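Local coordinates for protein mannose recognizing lectin (Marasmius oreades, PDB 4TKC) that binds mannose, as a fungal lectin of the bulb-type (monocot mannose-binding) family, with one sugar held at each of two pockets along the chain, at residues A[101-104]-A[110-113]; A[54-59]-A[77-82]; A[41-44]-A[48-51]. All blocks are in the same frame, centred on the assembly; numbering follows the deposited sequence.

Contact 1: A[101-104]-A[110-113]; sequences LVVY and AVWH. With MAN (alpha-D-mannopyranose), chain D.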
# COMPACT_ATOMS: atom_id res chain seq x y z
N LEU A 101 -4.25 -18.64 -0.22
CA LEU A 101 -4.00 -17.24 0.25
C LEU A 101 -4.32 -17.34 1.74
O LEU A 101 -5.43 -17.72 2.15
CB LEU A 101 -4.95 -16.31 -0.47
CG LEU A 101 -4.78 -14.82 -0.05
CD1 LEU A 101 -3.51 -14.21 -0.63
CD2 LEU A 101 -6.02 -14.05 -0.48
N VAL A 102 -3.34 -16.96 2.57
CA VAL A 102 -3.34 -17.24 3.97
C VAL A 102 -3.03 -15.99 4.82
O VAL A 102 -2.04 -15.30 4.54
CB VAL A 102 -2.32 -18.37 4.33
CG1 VAL A 102 -2.50 -18.82 5.77
CG2 VAL A 102 -2.44 -19.58 3.40
N VAL A 103 -3.84 -15.77 5.86
CA VAL A 103 -3.47 -14.80 6.94
C VAL A 103 -2.77 -15.60 8.03
O VAL A 103 -3.37 -16.52 8.62
CB VAL A 103 -4.67 -14.07 7.56
CG1 VAL A 103 -4.18 -13.17 8.68
CG2 VAL A 103 -5.43 -13.25 6.50
N TYR A 104 -1.49 -15.34 8.18
CA TYR A 104 -0.67 -15.91 9.22
C TYR A 104 -0.52 -14.95 10.40
O TYR A 104 -0.22 -13.74 10.21
CB TYR A 104 0.73 -16.23 8.69
CG TYR A 104 0.80 -17.47 7.80
CD1 TYR A 104 0.70 -18.77 8.33
CD2 TYR A 104 0.92 -17.34 6.44
CE1 TYR A 104 0.76 -19.87 7.51
CE2 TYR A 104 1.02 -18.45 5.62
CZ TYR A 104 0.91 -19.71 6.17
OH TYR A 104 0.95 -20.84 5.37
N ALA A 110 -1.63 -20.24 10.75
CA ALA A 110 -2.65 -19.86 9.80
C ALA A 110 -3.92 -19.61 10.59
O ALA A 110 -4.38 -20.52 11.31
CB ALA A 110 -2.86 -20.95 8.72
N VAL A 111 -4.47 -18.39 10.49
CA VAL A 111 -5.74 -18.07 11.14
C VAL A 111 -6.91 -17.79 10.18
O VAL A 111 -8.06 -17.61 10.59
CB VAL A 111 -5.59 -16.87 12.12
CG1 VAL A 111 -4.68 -17.26 13.26
CG2 VAL A 111 -5.02 -15.59 11.46
N TRP A 112 -6.61 -17.79 8.89
CA TRP A 112 -7.60 -17.67 7.84
C TRP A 112 -6.95 -18.09 6.52
O TRP A 112 -5.74 -17.92 6.30
CB TRP A 112 -8.14 -16.23 7.73
CG TRP A 112 -9.19 -16.03 6.69
CD1 TRP A 112 -10.54 -16.02 6.89
CD2 TRP A 112 -9.00 -15.75 5.29
NE1 TRP A 112 -11.19 -15.82 5.70
CE2 TRP A 112 -10.27 -15.62 4.71
CE3 TRP A 112 -7.87 -15.66 4.46
CZ2 TRP A 112 -10.45 -15.36 3.35
CZ3 TRP A 112 -8.05 -15.42 3.13
CH2 TRP A 112 -9.33 -15.24 2.59
N HIS A 113 -7.73 -18.74 5.68
CA HIS A 113 -7.25 -19.08 4.37
C HIS A 113 -8.39 -19.19 3.37
O HIS A 113 -9.58 -19.41 3.74
CB HIS A 113 -6.35 -20.32 4.42
CG HIS A 113 -7.08 -21.62 4.59
ND1 HIS A 113 -7.96 -21.86 5.62
CD2 HIS A 113 -7.02 -22.77 3.87
CE1 HIS A 113 -8.42 -23.10 5.52
NE2 HIS A 113 -7.91 -23.65 4.44
C1 MAN D . -2.30 -25.71 3.56
C2 MAN D . -1.10 -24.93 3.03
C3 MAN D . -0.42 -24.23 4.20
C4 MAN D . -1.43 -23.34 4.94
C5 MAN D . -2.62 -24.18 5.39
C6 MAN D . -3.71 -23.31 5.98
O1 MAN D . -1.88 -26.78 4.37
O2 MAN D . -1.56 -24.04 2.05
O3 MAN D . 0.63 -23.45 3.68
O4 MAN D . -0.78 -22.73 6.05
O5 MAN D . -3.18 -24.90 4.30
O6 MAN D . -4.71 -24.12 6.55
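Tyr104, Ala110 and His113 touch alpha-D-mannopyranose from one face of the hairpin. Tyr104 OH hydrogen-bonds O4 of the sugar at 2.7 Å; either hydroxyl could give the proton. Ala110 CB lies 3.7 Å from C6 of the mannose. O6 stands over the centre of the His113 ring, 3.7 Å above its plane, so the imidazole presents a face to O6. Val102, on the same face of the hairpin, packs against Tyr104 and Ala110. Its CG1, anti to the backbone N (chi1 -171°), reaches over the centre of the Tyr104 ring, 3.5 Å above the plane, and also touches Ala110 CB.

The other face carries Val103 and Trp112. Val103 CG2 meets Trp112 CE3 at 4.0 Å, while CG1 meets Val111 CG2 at 3.8 Å. Between the faces, Val103 N donates to Trp112 O. Val103 O takes a nearly straight bond from Val111 N (2.9 Å, 167°) and a weak one from Trp112 N. Val111 and Trp112 thus both face Val103, a classic beta bulge.

Gln96 NE2 is hydrogen-bonded to Tyr104 OH and probably helps to place it. Gln96, Asp98 and Asn100 also hydrogen-bond the sugar. Strand 101-105 lies between strand 92-95 and strand 109-113, an outermost strand of this antiparallel sheet within the chain.

Contact 2: A[54-59]-A[77-82]; sequences DGKNAS and TAVWHT. With BMA (beta-D-mannopyranose), chain B.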
# COMPACT_ATOMS: atom_id res chain seq x y z
N ASP A 54 -16.48 -10.28 -5.70
CA ASP A 54 -16.79 -9.54 -6.91
C ASP A 54 -18.03 -8.69 -6.71
O ASP A 54 -18.85 -8.98 -5.86
CB ASP A 54 -17.10 -10.53 -8.04
CG ASP A 54 -15.91 -11.39 -8.42
OD1 ASP A 54 -14.75 -10.91 -8.35
OD2 ASP A 54 -16.12 -12.54 -8.85
N GLY A 55 -18.08 -7.55 -7.39
CA GLY A 55 -19.29 -6.76 -7.44
C GLY A 55 -19.40 -5.66 -6.39
O GLY A 55 -20.46 -5.05 -6.26
N LYS A 56 -18.44 -5.61 -5.48
CA LYS A 56 -18.52 -4.65 -4.37
C LYS A 56 -17.72 -3.34 -4.49
O LYS A 56 -17.69 -2.57 -3.54
CB LYS A 56 -18.21 -5.38 -3.05
CG LYS A 56 -19.09 -6.61 -2.86
CD LYS A 56 -19.02 -7.20 -1.46
CE LYS A 56 -19.70 -6.33 -0.41
NZ LYS A 56 -19.75 -6.96 0.94
N ASN A 57 -17.19 -3.06 -5.68
CA ASN A 57 -16.49 -1.77 -5.90
C ASN A 57 -15.33 -1.59 -4.92
O ASN A 57 -15.10 -0.47 -4.41
CB ASN A 57 -17.45 -0.58 -5.83
CG ASN A 57 -16.91 0.62 -6.55
OD1 ASN A 57 -16.32 0.52 -7.63
ND2 ASN A 57 -17.06 1.78 -5.92
N ALA A 58 -14.57 -2.65 -4.68
CA ALA A 58 -13.37 -2.55 -3.86
C ALA A 58 -12.37 -1.56 -4.45
O ALA A 58 -12.13 -1.57 -5.67
CB ALA A 58 -12.72 -3.90 -3.70
N SER A 59 -11.85 -0.69 -3.58
CA SER A 59 -10.75 0.20 -3.92
C SER A 59 -9.39 -0.35 -3.49
O SER A 59 -8.37 -0.16 -4.16
CB SER A 59 -11.01 1.54 -3.25
OG SER A 59 -10.01 2.49 -3.51
N THR A 77 -15.81 2.18 3.31
CA THR A 77 -16.71 1.11 3.78
C THR A 77 -16.09 -0.25 3.53
O THR A 77 -15.58 -0.50 2.45
CB THR A 77 -18.09 1.20 3.07
OG1 THR A 77 -18.62 2.52 3.25
CG2 THR A 77 -19.08 0.17 3.60
N ALA A 78 -16.09 -1.10 4.56
CA ALA A 78 -15.57 -2.47 4.42
C ALA A 78 -16.44 -3.35 3.51
O ALA A 78 -17.65 -3.32 3.64
CB ALA A 78 -15.39 -3.11 5.79
N VAL A 79 -15.82 -3.91 2.48
CA VAL A 79 -16.54 -4.82 1.59
C VAL A 79 -16.11 -6.28 1.74
O VAL A 79 -16.72 -7.18 1.15
CB VAL A 79 -16.44 -4.43 0.10
CG1 VAL A 79 -16.97 -3.01 -0.13
CG2 VAL A 79 -15.00 -4.56 -0.40
N TRP A 80 -15.08 -6.53 2.53
CA TRP A 80 -14.57 -7.92 2.77
C TRP A 80 -13.70 -7.89 4.01
O TRP A 80 -12.99 -6.90 4.23
CB TRP A 80 -13.69 -8.37 1.62
CG TRP A 80 -12.92 -9.66 1.92
CD1 TRP A 80 -13.44 -10.90 2.23
CD2 TRP A 80 -11.50 -9.82 1.87
NE1 TRP A 80 -12.41 -11.79 2.45
CE2 TRP A 80 -11.21 -11.17 2.18
CE3 TRP A 80 -10.43 -8.93 1.54
CZ2 TRP A 80 -9.92 -11.66 2.23
CZ3 TRP A 80 -9.15 -9.44 1.54
CH2 TRP A 80 -8.90 -10.82 1.87
N HIS A 81 -13.76 -8.86 4.89
CA HIS A 81 -12.79 -8.95 5.96
C HIS A 81 -12.61 -10.39 6.40
O HIS A 81 -13.52 -11.21 6.31
CB HIS A 81 -13.15 -8.00 7.12
CG HIS A 81 -14.48 -8.26 7.72
ND1 HIS A 81 -14.63 -8.90 8.94
CD2 HIS A 81 -15.72 -7.98 7.28
CE1 HIS A 81 -15.92 -9.00 9.23
NE2 HIS A 81 -16.60 -8.48 8.22
N THR A 82 -11.37 -10.71 6.75
CA THR A 82 -10.99 -12.03 7.25
C THR A 82 -11.38 -12.27 8.72
O THR A 82 -11.44 -13.43 9.16
CB THR A 82 -9.50 -12.28 7.08
OG1 THR A 82 -8.79 -11.22 7.79
CG2 THR A 82 -9.12 -12.18 5.60
C1 BMA B . -13.11 -3.98 12.49
C2 BMA B . -11.76 -3.33 12.20
C3 BMA B . -12.00 -2.24 11.17
C4 BMA B . -12.73 -2.80 9.93
C5 BMA B . -14.01 -3.55 10.31
C6 BMA B . -14.70 -4.10 9.07
O1 BMA B . -12.85 -4.97 13.49
O2 BMA B . -10.81 -4.32 11.76
O3 BMA B . -10.74 -1.66 10.84
O4 BMA B . -13.07 -1.75 9.03
O5 BMA B . -13.65 -4.54 11.28
O6 BMA B . -15.19 -5.45 9.23
O HOH W 1 -20.01 -4.58 2.38
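In this bulb-type lectin fold, the loop between strands 48-53 and 60-63 meets strand 78-81, an edge strand of the same sheet that strand 60-63 belongs to. Lys56 and Val79 carry the contact, with Ala58 beside them. Lys56 CB lies 3.7 Å from Val79 CB, and the two side chains run antiparallel alongside one another. The Lys56 chain bends at chi3 (71°), which carries CE back along Val79 and brings NZ to the backbone. NZ donates to Val79 O at 3.0 Å, tilted 33° from the carbonyl plane. It also donates to a water at 2.8 Å, and that water donates to Ala78 O at 3.0 Å.

Val79 divides its branches between two residues. CG1 comes 3.5 Å from Lys56 O, and CG2 touches Ala58 CB at 4.1 Å. Val79 and Trp80 form a classic beta bulge opposite Gly71 of strand 69-72.

Ala78 and His81 belong to the pocket of beta-D-mannopyranose. Ala78 CB lies 3.5 Å from C6 of the sugar and points away from the loop. Val79, the next residue, points toward the loop, so the strand has the sugar on one side and the loop on another. The chemistry is that of a small apolar patch closed by a charged donor. Its positive charge is probably eased by the Val79 carbonyl and the water, which passes the link on to Ala78 O.

Contact 3: A[41-44]-A[48-51]; sequences QLFL and RKLW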
# COMPACT_ATOMS: atom_id res chain seq x y z
N GLN A 41 -9.61 -10.62 -6.40
CA GLN A 41 -9.59 -11.93 -7.11
C GLN A 41 -8.24 -12.62 -6.98
O GLN A 41 -7.18 -12.02 -7.18
CB GLN A 41 -9.91 -11.70 -8.59
CG GLN A 41 -11.24 -11.02 -8.81
CD GLN A 41 -11.59 -10.88 -10.27
OE1 GLN A 41 -10.74 -10.63 -11.10
NE2 GLN A 41 -12.88 -11.08 -10.59
N LEU A 42 -8.33 -13.93 -6.76
CA LEU A 42 -7.17 -14.79 -6.66
C LEU A 42 -7.22 -15.67 -7.91
O LEU A 42 -8.14 -16.50 -8.08
CB LEU A 42 -7.25 -15.69 -5.42
CG LEU A 42 -6.03 -16.55 -5.11
CD1 LEU A 42 -4.84 -15.67 -4.73
CD2 LEU A 42 -6.35 -17.57 -4.01
N PHE A 43 -6.18 -15.58 -8.74
CA PHE A 43 -6.12 -16.28 -10.03
C PHE A 43 -4.91 -17.20 -10.10
O PHE A 43 -3.83 -16.94 -9.57
CB PHE A 43 -6.04 -15.24 -11.17
CG PHE A 43 -7.37 -14.91 -11.79
CD1 PHE A 43 -8.20 -13.93 -11.26
CD2 PHE A 43 -7.83 -15.63 -12.87
CE1 PHE A 43 -9.45 -13.68 -11.81
CE2 PHE A 43 -9.07 -15.39 -13.43
CZ PHE A 43 -9.88 -14.42 -12.90
N LEU A 44 -5.15 -18.36 -10.71
CA LEU A 44 -4.09 -19.29 -11.12
C LEU A 44 -3.84 -19.17 -12.63
O LEU A 44 -4.79 -19.33 -13.43
CB LEU A 44 -4.51 -20.75 -10.83
CG LEU A 44 -3.44 -21.81 -11.08
CD1 LEU A 44 -2.16 -21.63 -10.26
CD2 LEU A 44 -4.06 -23.19 -10.81
N ARG A 48 -7.60 -19.23 -14.09
CA ARG A 48 -8.54 -19.92 -13.18
C ARG A 48 -8.77 -19.09 -11.91
O ARG A 48 -7.85 -18.86 -11.15
CB ARG A 48 -7.97 -21.30 -12.88
CG ARG A 48 -8.66 -22.14 -11.84
CD ARG A 48 -8.01 -23.52 -11.82
NE ARG A 48 -8.43 -24.29 -10.67
CZ ARG A 48 -7.86 -25.44 -10.29
NH1 ARG A 48 -6.78 -25.94 -10.96
NH2 ARG A 48 -8.31 -26.05 -9.21
N LYS A 49 -10.00 -18.57 -11.76
CA LYS A 49 -10.39 -17.79 -10.58
C LYS A 49 -10.62 -18.72 -9.40
O LYS A 49 -11.61 -19.46 -9.35
CB LYS A 49 -11.65 -16.95 -10.84
CG LYS A 49 -11.87 -15.82 -9.82
CD LYS A 49 -12.85 -14.74 -10.31
CE LYS A 49 -14.26 -15.29 -10.41
NZ LYS A 49 -15.20 -14.24 -10.91
N LEU A 50 -9.62 -18.80 -8.55
CA LEU A 50 -9.66 -19.66 -7.37
C LEU A 50 -10.65 -19.18 -6.32
O LEU A 50 -11.27 -19.96 -5.60
CB LEU A 50 -8.27 -19.82 -6.78
CG LEU A 50 -7.23 -20.46 -7.68
CD1 LEU A 50 -5.88 -20.44 -6.96
CD2 LEU A 50 -7.66 -21.87 -8.11
N TRP A 51 -10.69 -17.85 -6.16
CA TRP A 51 -11.43 -17.24 -5.06
C TRP A 51 -11.62 -15.78 -5.40
O TRP A 51 -10.78 -15.21 -6.07
CB TRP A 51 -10.60 -17.35 -3.76
CG TRP A 51 -11.24 -16.76 -2.54
CD1 TRP A 51 -11.92 -17.41 -1.55
CD2 TRP A 51 -11.15 -15.38 -2.12
NE1 TRP A 51 -12.30 -16.49 -0.57
CE2 TRP A 51 -11.86 -15.26 -0.92
CE3 TRP A 51 -10.55 -14.25 -2.66
CZ2 TRP A 51 -12.02 -14.05 -0.28
CZ3 TRP A 51 -10.70 -13.00 -1.99
CH2 TRP A 51 -11.41 -12.93 -0.80
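Lys49 runs across the ring of Phe43, on the face of the hairpin that these two residues share. Its CB sits over the ring in a CH-pi contact, 4.1 Å from the centroid and 25° off the normal. CG is 3.8 Å from Phe43 CE1. CD lies between Phe43 CE1 and Gln41 NE2, 3.7 Å from the latter. The bend at chi3 (68°) then turns the tip, and NZ forms a salt bridge with Asp54 OD2. Gln41 NE2 bonds the other oxygen of that carboxylate.

Leu42, Leu44, Arg48 and Trp51 point to the opposite face. Leu44 and Arg48 run out together from the sheet, and Leu44 CD2 comes 3.9 Å from Arg48 NH1. Leu42 O accepts from Leu50 N at 2.8 Å and weakly from Trp51 N. Leu50 and Trp51 both face Leu42, a classic beta bulge. Leu50 packs on both leucines: CB meets Leu42 CD2, and CD1 meets Leu44 CB at 4.1 Å.

The lysine is used at both levels: methylenes on the ring, ammonium on a carboxylate. Asp54 matches its charge and probably steadies the ammonium and the Gln41 amide together.

Each contact involves a different one of the three four-stranded sheets of the beta-prism II fold of bulb-type lectins, contact 2 through strand 78-81 and a loop. Their centres are 16 to 18 Å apart. Their tryptophans meet between the sheets. Trp112 CH2 of contact 1 lies 3.6 Å from Trp80 CZ2 of contact 2 and 4.1 Å from Trp51 CZ2 of contact 3. Trp80 CE2 and Trp51 CH2 are 3.5 Å apart. Asp54 of contact 2 ties to contact 3 through Lys49 NZ (OD2 at 2.8 Å). Contacts 1 and 2 each supply part of a mannose pocket. Contact 3 supplies no residue to either pocket, and the Leu42 side chain is about 10 Å from the alpha-D-mannopyranose.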